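Local coordinates for protein probable starch synthase 4, chloroplastic/amyloplastic (Arabidopsis thaliana, PDB 6GNE) that belongs to the starch synthases, plant plastid glycosyltransferases of the two-domain GT-B fold, and binds adenosine-5'-diphosphate, at residues A[326-339]-A[446-459]. Residues are numbered along the deposited sequence; the frame is centred on the assembly and turned at random.
Sequences LIRHAIYRTLELGG and ADEQGFNYALERAF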
loop_
_atom_site.group_PDB
_atom_site.type_symbol
_atom_site.label_atom_id
_atom_site.label_comp_id
_atom_site.label_asym_id
_atom_site.label_seq_id
_atom_site.Cartn_x
_atom_site.Cartn_y
_atom_site.Cartn_z
ATOM N N LEU A 326 4.357 6.592 19.673
ATOM C CA LEU A 326 3.272 5.786 20.229
ATOM C C LEU A 326 3.535 4.289 20.179
ATOM O O LEU A 326 3.150 3.578 21.089
ATOM C CB LEU A 326 1.927 6.103 19.549
ATOM C CG LEU A 326 1.449 7.527 19.804
ATOM C CD1 LEU A 326 0.214 7.793 18.969
ATOM C CD2 LEU A 326 1.205 7.765 21.318
ATOM N N ILE A 327 4.195 3.815 19.130
ATOM C CA ILE A 327 4.587 2.423 19.052
ATOM C C ILE A 327 5.604 2.111 20.153
ATOM O O ILE A 327 5.457 1.124 20.874
ATOM C CB ILE A 327 5.160 2.065 17.685
ATOM C CG1 ILE A 327 4.034 2.137 16.639
ATOM C CG2 ILE A 327 5.727 0.665 17.683
ATOM C CD1 ILE A 327 4.484 2.096 15.193
ATOM N N ARG A 328 6.629 2.953 20.274
ATOM C CA ARG A 328 7.572 2.859 21.374
ATOM C C ARG A 328 6.862 2.786 22.738
ATOM O O ARG A 328 7.162 1.890 23.529
ATOM C CB ARG A 328 8.508 4.037 21.362
ATOM C CG ARG A 328 9.597 3.979 22.418
ATOM C CD ARG A 328 10.275 5.303 22.635
ATOM N NE ARG A 328 11.636 5.068 23.123
ATOM C CZ ARG A 328 11.978 4.835 24.402
ATOM N NH1 ARG A 328 13.264 4.646 24.718
ATOM N NH2 ARG A 328 11.055 4.777 25.372
ATOM N N HIS A 329 5.931 3.704 22.993
ATOM C CA HIS A 329 5.191 3.731 24.246
ATOM C C HIS A 329 4.413 2.458 24.470
ATOM O O HIS A 329 4.377 1.928 25.565
ATOM C CB HIS A 329 4.235 4.925 24.319
ATOM C CG HIS A 329 3.329 4.895 25.515
ATOM N ND1 HIS A 329 3.804 4.993 26.800
ATOM C CD2 HIS A 329 1.983 4.750 25.622
ATOM C CE1 HIS A 329 2.789 4.931 27.650
ATOM N NE2 HIS A 329 1.670 4.787 26.961
ATOM N N ALA A 330 3.776 1.970 23.420
ATOM C CA ALA A 330 2.936 0.774 23.485
ATOM C C ALA A 330 3.701 -0.467 23.909
ATOM O O ALA A 330 3.116 -1.346 24.520
ATOM C CB ALA A 330 2.273 0.527 22.138
ATOM N N ILE A 331 4.991 -0.539 23.568
ATOM C CA ILE A 331 5.788 -1.660 23.979
ATOM C C ILE A 331 5.801 -1.725 25.509
ATOM O O ILE A 331 5.465 -2.762 26.097
ATOM C CB ILE A 331 7.225 -1.593 23.434
ATOM C CG1 ILE A 331 7.236 -1.825 21.925
ATOM C CG2 ILE A 331 8.120 -2.651 24.090
ATOM C CD1 ILE A 331 8.518 -1.359 21.240
ATOM N N TYR A 332 6.165 -0.617 26.132
ATOM C CA TYR A 332 6.286 -0.560 27.588
ATOM C C TYR A 332 4.947 -0.646 28.292
ATOM O O TYR A 332 4.840 -1.267 29.334
ATOM C CB TYR A 332 7.062 0.700 28.044
ATOM C CG TYR A 332 8.475 0.713 27.554
ATOM C CD1 TYR A 332 9.452 0.054 28.242
ATOM C CD2 TYR A 332 8.815 1.365 26.350
ATOM C CE1 TYR A 332 10.760 0.060 27.791
ATOM C CE2 TYR A 332 10.124 1.391 25.877
ATOM C CZ TYR A 332 11.102 0.734 26.605
ATOM O OH TYR A 332 12.418 0.720 26.199
ATOM N N ARG A 333 3.927 -0.037 27.716
ATOM C CA ARG A 333 2.623 -0.048 28.347
ATOM C C ARG A 333 2.009 -1.461 28.346
ATOM O O ARG A 333 1.395 -1.898 29.334
ATOM C CB ARG A 333 1.687 0.943 27.651
ATOM C CG ARG A 333 0.382 1.186 28.389
ATOM C CD ARG A 333 0.657 1.670 29.805
ATOM N NE ARG A 333 -0.516 2.292 30.389
ATOM C CZ ARG A 333 -0.536 2.906 31.563
ATOM N NH1 ARG A 333 0.555 2.980 32.312
ATOM N NH2 ARG A 333 -1.648 3.476 31.984
ATOM N N THR A 334 2.159 -2.141 27.216
ATOM C CA THR A 334 1.703 -3.495 27.052
ATOM C C THR A 334 2.321 -4.370 28.119
ATOM O O THR A 334 1.622 -5.167 28.756
ATOM C CB THR A 334 2.066 -4.032 25.666
ATOM O OG1 THR A 334 1.299 -3.356 24.667
ATOM C CG2 THR A 334 1.796 -5.520 25.571
ATOM N N LEU A 335 3.627 -4.233 28.279
ATOM C CA LEU A 335 4.346 -4.923 29.309
ATOM C C LEU A 335 3.831 -4.541 30.729
ATOM O O LEU A 335 3.592 -5.415 31.562
ATOM C CB LEU A 335 5.822 -4.593 29.169
ATOM C CG LEU A 335 6.789 -5.248 30.133
ATOM C CD1 LEU A 335 6.734 -6.751 29.956
ATOM C CD2 LEU A 335 8.177 -4.749 29.906
ATOM N N GLU A 336 3.641 -3.254 30.988
ATOM C CA GLU A 336 3.147 -2.789 32.278
ATOM C C GLU A 336 1.771 -3.392 32.622
ATOM O O GLU A 336 1.511 -3.751 33.769
ATOM C CB GLU A 336 3.074 -1.254 32.280
ATOM C CG GLU A 336 2.673 -0.646 33.614
ATOM C CD GLU A 336 2.763 0.866 33.626
ATOM O OE1 GLU A 336 2.908 1.503 32.551
ATOM O OE2 GLU A 336 2.619 1.431 34.718
ATOM N N LEU A 337 0.930 -3.517 31.598
ATOM C CA LEU A 337 -0.426 -4.030 31.744
ATOM C C LEU A 337 -0.500 -5.568 31.800
ATOM O O LEU A 337 -1.604 -6.112 31.912
ATOM C CB LEU A 337 -1.327 -3.504 30.614
ATOM C CG LEU A 337 -2.217 -2.271 30.870
ATOM C CD1 LEU A 337 -1.495 -1.167 31.587
ATOM C CD2 LEU A 337 -2.753 -1.734 29.549
ATOM N N GLY A 338 0.652 -6.257 31.718
ATOM C CA GLY A 338 0.725 -7.704 31.829
ATOM C C GLY A 338 0.495 -8.463 30.532
ATOM O O GLY A 338 0.038 -9.598 30.570
ATOM N N GLY A 339 0.787 -7.830 29.390
ATOM C CA GLY A 339 0.717 -8.480 28.086
ATOM C C GLY A 339 2.100 -8.704 27.533
ATOM O O GLY A 339 3.089 -8.334 28.158
ATOM N N ALA A 446 -3.294 12.008 19.266
ATOM C CA ALA A 446 -2.042 11.306 19.059
ATOM C C ALA A 446 -1.069 11.478 20.223
ATOM O O ALA A 446 0.023 11.970 20.043
ATOM C CB ALA A 446 -1.419 11.802 17.777
ATOM N N ASP A 447 -1.476 11.075 21.421
ATOM C CA ASP A 447 -0.627 11.142 22.617
ATOM C C ASP A 447 -0.799 9.881 23.504
ATOM O O ASP A 447 -1.684 9.031 23.242
ATOM C CB ASP A 447 -0.858 12.453 23.387
ATOM C CG ASP A 447 -2.288 12.611 23.925
ATOM O OD1 ASP A 447 -3.084 11.653 23.949
ATOM O OD2 ASP A 447 -2.631 13.743 24.347
ATOM N N GLU A 448 0.040 9.751 24.527
ATOM C CA GLU A 448 0.041 8.547 25.341
ATOM C C GLU A 448 -1.269 8.379 26.104
ATOM O O GLU A 448 -1.813 7.301 26.214
ATOM C CB GLU A 448 1.224 8.542 26.293
ATOM C CG GLU A 448 2.576 8.521 25.586
ATOM C CD GLU A 448 3.754 8.386 26.538
ATOM O OE1 GLU A 448 3.590 8.322 27.825
ATOM O OE2 GLU A 448 4.859 8.354 25.946
ATOM N N GLN A 449 -1.792 9.478 26.593
ATOM C CA GLN A 449 -3.072 9.488 27.280
ATOM C C GLN A 449 -4.192 8.857 26.399
ATOM O O GLN A 449 -4.895 7.947 26.832
ATOM C CB GLN A 449 -3.418 10.931 27.658
ATOM C CG GLN A 449 -4.205 11.122 28.930
ATOM C CD GLN A 449 -5.490 11.954 28.708
ATOM O OE1 GLN A 449 -5.589 13.151 29.084
ATOM N NE2 GLN A 449 -6.481 11.314 28.077
ATOM N N GLY A 450 -4.328 9.321 25.152
ATOM C CA GLY A 450 -5.342 8.810 24.259
ATOM C C GLY A 450 -5.153 7.332 23.989
ATOM O O GLY A 450 -6.103 6.538 24.120
ATOM N N PHE A 451 -3.922 6.967 23.629
ATOM C CA PHE A 451 -3.591 5.587 23.341
ATOM C C PHE A 451 -3.855 4.686 24.554
ATOM O O PHE A 451 -4.440 3.598 24.403
ATOM C CB PHE A 451 -2.115 5.463 22.824
ATOM C CG PHE A 451 -1.696 4.050 22.511
ATOM C CD1 PHE A 451 -1.965 3.502 21.282
ATOM C CD2 PHE A 451 -1.107 3.238 23.492
ATOM C CE1 PHE A 451 -1.665 2.188 20.982
ATOM C CE2 PHE A 451 -0.788 1.903 23.212
ATOM C CZ PHE A 451 -1.072 1.387 21.932
ATOM N N ASN A 452 -3.424 5.124 25.743
ATOM C CA ASN A 452 -3.614 4.350 27.009
ATOM C C ASN A 452 -5.049 3.928 27.275
ATOM O O ASN A 452 -5.301 2.788 27.638
ATOM C CB ASN A 452 -3.076 5.097 28.222
ATOM C CG ASN A 452 -1.539 5.109 28.295
ATOM O OD1 ASN A 452 -0.838 4.501 27.477
ATOM N ND2 ASN A 452 -1.004 5.829 29.259
ATOM N N TYR A 453 -5.997 4.830 27.064
ATOM C CA TYR A 453 -7.406 4.514 27.296
ATOM C C TYR A 453 -7.913 3.428 26.352
ATOM O O TYR A 453 -8.613 2.522 26.795
ATOM C CB TYR A 453 -8.277 5.776 27.229
ATOM C CG TYR A 453 -9.707 5.568 27.699
ATOM C CD1 TYR A 453 -9.974 5.004 28.969
ATOM C CD2 TYR A 453 -10.812 5.907 26.864
ATOM C CE1 TYR A 453 -11.274 4.804 29.398
ATOM C CE2 TYR A 453 -12.114 5.704 27.287
ATOM C CZ TYR A 453 -12.340 5.163 28.554
ATOM O OH TYR A 453 -13.626 4.962 29.004
ATOM N N ALA A 454 -7.540 3.478 25.077
ATOM C CA ALA A 454 -7.881 2.392 24.160
ATOM C C ALA A 454 -7.214 1.063 24.550
ATOM O O ALA A 454 -7.857 0.016 24.518
ATOM C CB ALA A 454 -7.531 2.753 22.729
ATOM N N LEU A 455 -5.939 1.108 24.914
ATOM C CA LEU A 455 -5.226 -0.100 25.292
ATOM C C LEU A 455 -5.791 -0.710 26.590
ATOM O O LEU A 455 -6.009 -1.924 26.660
ATOM C CB LEU A 455 -3.739 0.191 25.423
ATOM C CG LEU A 455 -2.838 -1.041 25.531
ATOM C CD1 LEU A 455 -2.699 -1.729 24.190
ATOM C CD2 LEU A 455 -1.445 -0.670 26.017
ATOM N N GLU A 456 -6.035 0.130 27.596
ATOM C CA GLU A 456 -6.661 -0.278 28.867
ATOM C C GLU A 456 -7.967 -1.021 28.599
ATOM O O GLU A 456 -8.157 -2.125 29.101
ATOM C CB GLU A 456 -6.896 0.955 29.753
ATOM C CG GLU A 456 -7.608 0.732 31.089
ATOM C CD GLU A 456 -8.028 2.045 31.813
ATOM O OE1 GLU A 456 -8.334 3.070 31.151
ATOM O OE2 GLU A 456 -8.090 2.077 33.067
ATOM N N ARG A 457 -8.842 -0.443 27.770
ATOM C CA ARG A 457 -10.140 -1.071 27.487
ATOM C C ARG A 457 -9.984 -2.369 26.745
ATOM O O ARG A 457 -10.665 -3.316 27.028
ATOM C CB ARG A 457 -11.098 -0.129 26.756
ATOM C CG ARG A 457 -11.538 1.045 27.626
ATOM C CD ARG A 457 -12.489 2.001 26.922
ATOM N NE ARG A 457 -11.870 2.730 25.809
ATOM C CZ ARG A 457 -12.071 2.479 24.510
ATOM N NH1 ARG A 457 -11.428 3.188 23.614
ATOM N NH2 ARG A 457 -12.933 1.544 24.087
ATOM N N ALA A 458 -9.041 -2.437 25.827
ATOM C CA ALA A 458 -8.807 -3.644 25.071
ATOM C C ALA A 458 -8.312 -4.769 25.980
ATOM O O ALA A 458 -8.799 -5.897 25.887
ATOM C CB ALA A 458 -7.826 -3.384 23.949
ATOM N N PHE A 459 -7.383 -4.463 26.878
ATOM C CA PHE A 459 -6.900 -5.450 27.869
ATOM C C PHE A 459 -7.981 -5.903 28.829
ATOM O O PHE A 459 -8.081 -7.080 29.113
ATOM C CB PHE A 459 -5.686 -4.944 28.658
ATOM C CG PHE A 459 -4.374 -5.190 27.962
ATOM C CD1 PHE A 459 -4.180 -4.784 26.648
ATOM C CD2 PHE A 459 -3.345 -5.833 28.622
ATOM C CE1 PHE A 459 -2.987 -5.019 26.009
ATOM C CE2 PHE A 459 -2.137 -6.066 28.003
ATOM C CZ PHE A 459 -1.958 -5.655 26.687
#
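His-329 and Asn-452 join two helices, 326-336 and 448-459, that lie on the same face of the parallel, Rossmann-like sheet in the C-terminal half of this GT-B protein. Their axes run 10.5 Å apart and cross at -45°. The one hydrogen bond across the pair goes from His-329 NE2 to Asn-452 OD1, 2.6 Å, in the imidazole plane and on a lone pair of the amide oxygen. The same imidazole is sandwiched: the Glu-448 carboxylate stacks on one face, its plane 11° from the ring's, and CG of that residue makes a CH-pi contact 3.8 Å from the ring centroid; CB of Arg-333 covers the opposite face. Such a carboxylate would probably favour a protonated ring. Arg-333 bends at chi2 (57°), which lays its guanidinium over the Asn-452 amide while NH1 makes a salt bridge to Glu-336.

The rest of the contact is mainly apolar. Leu-326 CD2 packs on the backbone just ahead of helix 448-459, and Ala-330 CB sits 3.5 Å from Phe-451 CZ, both of these side chains also touching Ile-391 of strand 389-392. CD2 of Leu-455 touches both Arg-333 CG and Leu-337 CD2. Just before the Schellman motif at Gly-338, Leu-337 CD2 sits over one face of the Phe-459 ring; just after it, Gly-339 N meets the ring's edge at CE2, 3.7 Å away.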